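Long-range contacts in terminal oxygenase component of carbazole (Janthinobacterium sp., PDB 7BUG), which catalyses, as the terminal oxygenase of carbazole 1,9a-dioxygenase, the angular dioxygenation of carbazole with electrons passed through a Rieske [2Fe-2S] cluster to a mononuclear iron: residues A146-P151 and W265-L270; M280-W285 and H294-T299. One frame throughout, in Å; residues are numbered along the deposited sequence.

Overall arrangement
Both contacts are buried, their centres about 11 Å apart, and both reach the seven-stranded antiparallel sheet of the catalytic domain, in which strands 269-273 and 281-288 are neighbours. Contact 1 sets a proline-rich loop, the link from strand 132-137 to strand 158-167, against the bulged turn joining strands 261-265 and 269-273; no direct hydrogen bond crosses it, and apolar packing, chiefly of prolines on an indole, and one bridging water hold it. Contact 2 lies within the sheet, between two adjacent strands, where backbone bonds set the register and a polar cluster lies near the iron. The two meet directly: Val269 CG2 packs on Trp285 CD2 at 3.4 Å, and Leu270 N probably bonds Glu284 O.

Contact 1 of 2, residues A146-P151 and W265-L270; sequences ARDTPP and WLPGVL. With MXE (2-methoxyethanol), chain N.
Pro150 and Pro151 lie over one face of the Trp265 indole, a double CH-pi contact between a loop and a classic beta bulge, in which Gly268 and Val269 both face Trp265. Pro151 CD stands 3.7 Å from the centroid of the six-membered ring, 28° off its normal, while Pro150 CA sits 4.1 Å from that of the five-membered ring. With CG anti to the carbonyl carbon (chi1 -57°), the indole is carried under both prolines, and Ser263 bonds its NE1. Replacing Trp265 with an alanine would probably strip both prolines of the surface they rest on and open a gap beneath the loop. Pro150 also meets Val269 tip to tip, CG to CG2 at a tight 3.5 Å. Nearby, the ring of Pro267, which follows a cis peptide bond, puts CD 3.7 Å from Asp148 CB, the two side chains crossing at about a right angle. One water lies 2.7 Å from both Arg147 O and Leu266 O. Behind this layer Arg147 grips the Asp148 carboxylate side-on, and His28 and Trp29 bond the same carboxylate, tying the loop to strand 28-32. At the head of segment 146-151, in a 3-10 turn, Ala146 N donates to O1 of 2-methoxyethanol at 2.9 Å.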
loop_
_atom_site.group_PDB
_atom_site.type_symbol
_atom_site.label_atom_id
_atom_site.label_comp_id
_atom_site.label_asym_id
_atom_site.label_seq_id
_atom_site.Cartn_x
_atom_site.Cartn_y
_atom_site.Cartn_z
ATOM N N ALA A 146 -10.948 -34.792 -16.671
ATOM C CA ALA A 146 -12.294 -34.570 -17.243
ATOM C C ALA A 146 -13.288 -33.996 -16.231
ATOM O O ALA A 146 -14.202 -33.310 -16.673
ATOM C CB ALA A 146 -12.853 -35.863 -17.801
ATOM N N ARG A 147 -13.210 -34.325 -14.936
ATOM C CA ARG A 147 -14.147 -33.820 -13.918
ATOM C C ARG A 147 -14.176 -32.281 -13.942
ATOM O O ARG A 147 -15.254 -31.710 -13.684
ATOM C CB ARG A 147 -13.785 -34.282 -12.523
ATOM C CG ARG A 147 -14.919 -34.064 -11.536
ATOM C CD ARG A 147 -14.485 -34.033 -10.122
ATOM N NE ARG A 147 -13.527 -32.943 -9.844
ATOM C CZ ARG A 147 -12.841 -32.843 -8.717
ATOM N NH1 ARG A 147 -13.101 -33.672 -7.700
ATOM N NH2 ARG A 147 -11.950 -31.881 -8.537
ATOM N N ASP A 148 -13.012 -31.672 -14.200
ATOM C CA ASP A 148 -12.803 -30.213 -14.003
ATOM C C ASP A 148 -12.605 -29.557 -15.356
ATOM O O ASP A 148 -12.047 -28.449 -15.388
ATOM C CB ASP A 148 -11.612 -29.956 -13.083
ATOM C CG ASP A 148 -11.884 -30.291 -11.624
ATOM O OD1 ASP A 148 -13.057 -30.363 -11.242
ATOM O OD2 ASP A 148 -10.888 -30.550 -10.888
ATOM N N THR A 149 -13.141 -30.131 -16.424
ATOM C CA THR A 149 -13.027 -29.559 -17.782
ATOM C C THR A 149 -14.404 -29.632 -18.388
ATOM O O THR A 149 -15.204 -30.508 -18.039
ATOM C CB THR A 149 -11.989 -30.252 -18.670
ATOM O OG1 THR A 149 -12.292 -31.647 -18.754
ATOM C CG2 THR A 149 -10.580 -30.131 -18.160
ATOM N N PRO A 150 -14.773 -28.671 -19.244
ATOM C CA PRO A 150 -16.111 -28.692 -19.806
ATOM C C PRO A 150 -16.234 -29.867 -20.757
ATOM O O PRO A 150 -15.238 -30.336 -21.316
ATOM C CB PRO A 150 -16.184 -27.383 -20.616
ATOM C CG PRO A 150 -15.131 -26.540 -19.973
ATOM C CD PRO A 150 -13.992 -27.481 -19.616
ATOM N N PRO A 151 -17.467 -30.292 -21.050
ATOM C CA PRO A 151 -17.654 -31.331 -22.066
ATOM C C PRO A 151 -17.018 -30.916 -23.412
ATOM O O PRO A 151 -17.062 -29.735 -23.776
ATOM C CB PRO A 151 -19.180 -31.445 -22.202
ATOM C CG PRO A 151 -19.758 -30.802 -20.974
ATOM C CD PRO A 151 -18.730 -29.782 -20.513
ATOM N N TRP A 265 -18.676 -24.214 -15.516
ATOM C CA TRP A 265 -18.320 -25.487 -14.823
ATOM C C TRP A 265 -17.384 -25.176 -13.669
ATOM O O TRP A 265 -16.464 -24.357 -13.862
ATOM C CB TRP A 265 -17.650 -26.420 -15.836
ATOM C CG TRP A 265 -18.533 -26.679 -17.016
ATOM C CD1 TRP A 265 -18.655 -25.915 -18.134
ATOM C CD2 TRP A 265 -19.530 -27.716 -17.129
ATOM N NE1 TRP A 265 -19.620 -26.418 -18.972
ATOM C CE2 TRP A 265 -20.179 -27.525 -18.371
ATOM C CE3 TRP A 265 -19.926 -28.781 -16.301
ATOM C CZ2 TRP A 265 -21.203 -28.364 -18.813
ATOM C CZ3 TRP A 265 -20.958 -29.584 -16.729
ATOM C CH2 TRP A 265 -21.575 -29.381 -17.965
ATOM N N LEU A 266 -17.535 -25.891 -12.555
ATOM C CA LEU A 266 -16.444 -25.944 -11.557
ATOM C C LEU A 266 -15.190 -26.488 -12.227
ATOM O O LEU A 266 -15.249 -27.445 -12.994
ATOM C CB LEU A 266 -16.847 -26.760 -10.329
ATOM C CG LEU A 266 -17.749 -26.038 -9.331
ATOM C CD1 LEU A 266 -18.371 -27.070 -8.395
ATOM C CD2 LEU A 266 -16.978 -25.004 -8.516
ATOM N N PRO A 267 -13.995 -25.974 -11.860
ATOM C CA PRO A 267 -13.845 -24.948 -10.812
ATOM C C PRO A 267 -14.028 -23.468 -11.217
ATOM O O PRO A 267 -13.927 -22.583 -10.363
ATOM C CB PRO A 267 -12.375 -25.123 -10.383
ATOM C CG PRO A 267 -11.695 -25.539 -11.695
ATOM C CD PRO A 267 -12.695 -26.454 -12.352
ATOM N N GLY A 268 -14.284 -23.216 -12.481
ATOM C CA GLY A 268 -14.492 -21.846 -12.981
ATOM C C GLY A 268 -14.055 -21.753 -14.428
ATOM O O GLY A 268 -13.042 -21.076 -14.767
ATOM N N VAL A 269 -14.802 -22.421 -15.299
ATOM C CA VAL A 269 -14.465 -22.497 -16.729
ATOM C C VAL A 269 -15.770 -22.414 -17.508
ATOM O O VAL A 269 -16.741 -23.166 -17.231
ATOM C CB VAL A 269 -13.618 -23.716 -17.131
ATOM C CG1 VAL A 269 -14.174 -25.009 -16.615
ATOM C CG2 VAL A 269 -13.469 -23.811 -18.618
ATOM N N LEU A 270 -15.781 -21.487 -18.454
ATOM C CA LEU A 270 -16.928 -21.197 -19.337
ATOM C C LEU A 270 -16.727 -21.924 -20.668
ATOM O O LEU A 270 -15.621 -21.928 -21.250
ATOM C CB LEU A 270 -16.990 -19.686 -19.565
ATOM C CG LEU A 270 -18.198 -19.153 -20.343
ATOM C CD1 LEU A 270 -19.430 -19.099 -19.449
ATOM C CD2 LEU A 270 -17.914 -17.773 -20.918
HETATM O O1 MXE N . -9.849 -37.244 -17.669
HETATM C C1 MXE N . -8.740 -38.091 -17.908
HETATM C C2 MXE N . -8.053 -38.579 -16.645
HETATM O O2 MXE N . -6.880 -37.791 -16.460
HETATM C C3 MXE N . -6.510 -37.214 -15.259
HETATM O O HOH W 1 -16.805 -29.602 -12.905
#

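Contact 2 of 2, residues M280-W285 and H294-T299; sequences MMQFEW and HYYFQT
A beta hairpin formed by strands 281-288 and 293-303 holds this contact; the axes of the short segments 281-285 and 294-299 approach to 4.6 Å and run antiparallel. Trp285 and Phe297 form a hydrogen-bonded pair, with Trp285 N to Phe297 O at 2.8 Å, and Phe283 pairs likewise with Thr299. Phe283 O accepts twice from Thr299: from its N, nearly in line with the carbonyl bond, and from OG1 at 2.8 Å, at a C=O...donor angle of 123°. OG1 gets there because it stands between the backbone N and the carbonyl carbon (chi1 72°), and it also lies at the edge of the Phe283 ring. On the same side of the sheet Trp285 and Phe297 run side by side, and Phe153 meets the Phe283 and Trp285 rings edge-to-face.

The hairpin is part of the antiparallel sheet of the Bet v 1-like catalytic domain, and the sheet side bearing Glu284 lies near the mononuclear iron, about 6 Å from the Glu284 side chain. Here Tyr296 OH donates to Glu284 OE1 at 2.6 Å, on the syn side but well out of the carboxylate plane, with carboxylate and ring planes 88° apart. Gln282 NE2 reaches that oxygen at 2.9 Å from the opposite face of the carboxylate, and Tyr286 bonds OE2; three bonds on the carboxylate, two of them to OE1, would restrain its rotation. Gln298 CG sits over one face of the Tyr296 ring, toward its rim, 3.3 Å above the plane, while Leu326 O takes the Gln298 amide. Arg337 makes a cation-pi contact with the ring of Tyr296, a residue whose side chain comes within about 5 Å of that of the iron ligand Asp333.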
loop_
_atom_site.group_PDB
_atom_site.type_symbol
_atom_site.label_atom_id
_atom_site.label_comp_id
_atom_site.label_asym_id
_atom_site.label_seq_id
_atom_site.Cartn_x
_atom_site.Cartn_y
_atom_site.Cartn_z
ATOM N N MET A 280 -16.492 -23.497 -34.396
ATOM C CA MET A 280 -15.530 -23.612 -33.272
ATOM C C MET A 280 -16.223 -23.313 -31.942
ATOM O O MET A 280 -17.379 -22.899 -31.927
ATOM C CB MET A 280 -14.298 -22.745 -33.535
ATOM C CG MET A 280 -14.504 -21.289 -33.539
ATOM S SD MET A 280 -13.135 -20.444 -34.488
ATOM C CE MET A 280 -11.651 -21.230 -33.943
ATOM N N MET A 281 -15.532 -23.569 -30.831
ATOM C CA MET A 281 -16.103 -23.248 -29.518
ATOM C C MET A 281 -15.051 -22.595 -28.630
ATOM O O MET A 281 -13.879 -22.672 -28.933
ATOM C CB MET A 281 -16.710 -24.470 -28.830
ATOM C CG MET A 281 -15.855 -25.658 -28.783
ATOM S SD MET A 281 -16.871 -27.141 -28.331
ATOM C CE MET A 281 -17.579 -27.607 -29.912
ATOM N N GLN A 282 -15.523 -21.853 -27.637
ATOM C CA GLN A 282 -14.595 -21.148 -26.740
ATOM C C GLN A 282 -14.662 -21.780 -25.349
ATOM O O GLN A 282 -15.756 -21.952 -24.829
ATOM C CB GLN A 282 -14.897 -19.655 -26.768
ATOM C CG GLN A 282 -13.974 -18.836 -25.896
ATOM C CD GLN A 282 -13.839 -17.377 -26.288
ATOM O OE1 GLN A 282 -14.149 -17.006 -27.422
ATOM N NE2 GLN A 282 -13.378 -16.535 -25.359
ATOM N N PHE A 283 -13.507 -22.085 -24.783
ATOM C CA PHE A 283 -13.434 -22.534 -23.374
ATOM C C PHE A 283 -12.485 -21.581 -22.658
ATOM O O PHE A 283 -11.340 -21.404 -23.094
ATOM C CB PHE A 283 -12.914 -23.967 -23.269
ATOM C CG PHE A 283 -13.474 -25.022 -24.198
ATOM C CD1 PHE A 283 -12.886 -25.267 -25.440
ATOM C CD2 PHE A 283 -14.550 -25.817 -23.818
ATOM C CE1 PHE A 283 -13.358 -26.288 -26.260
ATOM C CE2 PHE A 283 -14.998 -26.847 -24.636
ATOM C CZ PHE A 283 -14.379 -27.098 -25.836
ATOM N N GLU A 284 -12.940 -20.942 -21.583
ATOM C CA GLU A 284 -12.057 -19.992 -20.908
ATOM C C GLU A 284 -12.164 -20.207 -19.391
ATOM O O GLU A 284 -13.256 -20.310 -18.816
ATOM C CB GLU A 284 -12.316 -18.547 -21.363
ATOM C CG GLU A 284 -13.691 -18.062 -21.089
ATOM C CD GLU A 284 -13.864 -16.585 -21.493
ATOM O OE1 GLU A 284 -13.232 -16.213 -22.519
ATOM O OE2 GLU A 284 -14.510 -15.840 -20.769
ATOM N N TRP A 285 -10.996 -20.218 -18.771
ATOM C CA TRP A 285 -10.860 -20.360 -17.313
ATOM C C TRP A 285 -10.550 -18.991 -16.705
ATOM O O TRP A 285 -9.812 -18.190 -17.344
ATOM C CB TRP A 285 -9.739 -21.321 -16.962
ATOM C CG TRP A 285 -10.025 -22.786 -17.116
ATOM C CD1 TRP A 285 -10.213 -23.623 -16.066
ATOM C CD2 TRP A 285 -10.080 -23.609 -18.302
ATOM N NE1 TRP A 285 -10.349 -24.918 -16.490
ATOM C CE2 TRP A 285 -10.290 -24.937 -17.859
ATOM C CE3 TRP A 285 -9.958 -23.367 -19.675
ATOM C CZ2 TRP A 285 -10.393 -26.005 -18.747
ATOM C CZ3 TRP A 285 -10.035 -24.446 -20.547
ATOM C CH2 TRP A 285 -10.260 -25.733 -20.071
ATOM N N HIS A 294 -6.284 -13.014 -11.278
ATOM C CA HIS A 294 -6.593 -14.302 -11.932
ATOM C C HIS A 294 -5.755 -14.440 -13.186
ATOM O O HIS A 294 -5.412 -13.453 -13.853
ATOM C CB HIS A 294 -8.075 -14.534 -12.182
ATOM C CG HIS A 294 -8.720 -13.628 -13.166
ATOM N ND1 HIS A 294 -9.138 -12.332 -12.793
ATOM C CD2 HIS A 294 -9.107 -13.800 -14.445
ATOM C CE1 HIS A 294 -9.681 -11.765 -13.843
ATOM N NE2 HIS A 294 -9.684 -12.597 -14.860
ATOM N N TYR A 295 -5.550 -15.680 -13.585
ATOM C CA TYR A 295 -5.191 -15.970 -14.994
ATOM C C TYR A 295 -6.471 -16.040 -15.825
ATOM O O TYR A 295 -7.440 -16.683 -15.461
ATOM C CB TYR A 295 -4.496 -17.311 -15.202
ATOM C CG TYR A 295 -3.127 -17.462 -14.643
ATOM C CD1 TYR A 295 -2.084 -16.832 -15.295
ATOM C CD2 TYR A 295 -2.853 -18.243 -13.522
ATOM C CE1 TYR A 295 -0.803 -16.932 -14.820
ATOM C CE2 TYR A 295 -1.566 -18.348 -13.033
ATOM C CZ TYR A 295 -0.536 -17.721 -13.721
ATOM O OH TYR A 295 0.770 -17.763 -13.313
ATOM N N TYR A 296 -6.515 -15.317 -16.927
ATOM C CA TYR A 296 -7.607 -15.401 -17.913
ATOM C C TYR A 296 -7.083 -16.306 -19.011
ATOM O O TYR A 296 -6.264 -15.889 -19.899
ATOM C CB TYR A 296 -8.008 -13.998 -18.365
ATOM C CG TYR A 296 -9.070 -13.996 -19.425
ATOM C CD1 TYR A 296 -10.139 -14.873 -19.427
ATOM C CD2 TYR A 296 -9.084 -12.997 -20.402
ATOM C CE1 TYR A 296 -11.129 -14.834 -20.388
ATOM C CE2 TYR A 296 -10.101 -12.911 -21.330
ATOM C CZ TYR A 296 -11.119 -13.844 -21.366
ATOM O OH TYR A 296 -12.124 -13.847 -22.328
ATOM N N PHE A 297 -7.422 -17.582 -18.882
ATOM C CA PHE A 297 -6.821 -18.652 -19.679
ATOM C C PHE A 297 -7.824 -19.006 -20.771
ATOM O O PHE A 297 -8.843 -19.668 -20.514
ATOM C CB PHE A 297 -6.425 -19.831 -18.779
ATOM C CG PHE A 297 -5.607 -20.894 -19.474
ATOM C CD1 PHE A 297 -6.172 -21.906 -20.215
ATOM C CD2 PHE A 297 -4.253 -20.921 -19.291
ATOM C CE1 PHE A 297 -5.377 -22.875 -20.808
ATOM C CE2 PHE A 297 -3.431 -21.879 -19.882
ATOM C CZ PHE A 297 -4.017 -22.867 -20.634
ATOM N N GLN A 298 -7.606 -18.436 -21.963
ATOM C CA GLN A 298 -8.621 -18.438 -23.030
ATOM C C GLN A 298 -8.218 -19.522 -24.052
ATOM O O GLN A 298 -6.992 -19.570 -24.403
ATOM C CB GLN A 298 -8.587 -17.116 -23.798
ATOM C CG GLN A 298 -9.174 -15.916 -23.104
ATOM C CD GLN A 298 -8.861 -14.685 -23.950
ATOM O OE1 GLN A 298 -7.702 -14.401 -24.240
ATOM N NE2 GLN A 298 -9.907 -14.029 -24.418
ATOM N N THR A 299 -9.155 -20.359 -24.484
ATOM C CA THR A 299 -8.905 -21.368 -25.536
ATOM C C THR A 299 -10.051 -21.366 -26.541
ATOM O O THR A 299 -11.172 -21.047 -26.182
ATOM C CB THR A 299 -8.720 -22.799 -24.999
ATOM O OG1 THR A 299 -9.973 -23.300 -24.553
ATOM C CG2 THR A 299 -7.696 -22.884 -23.878
#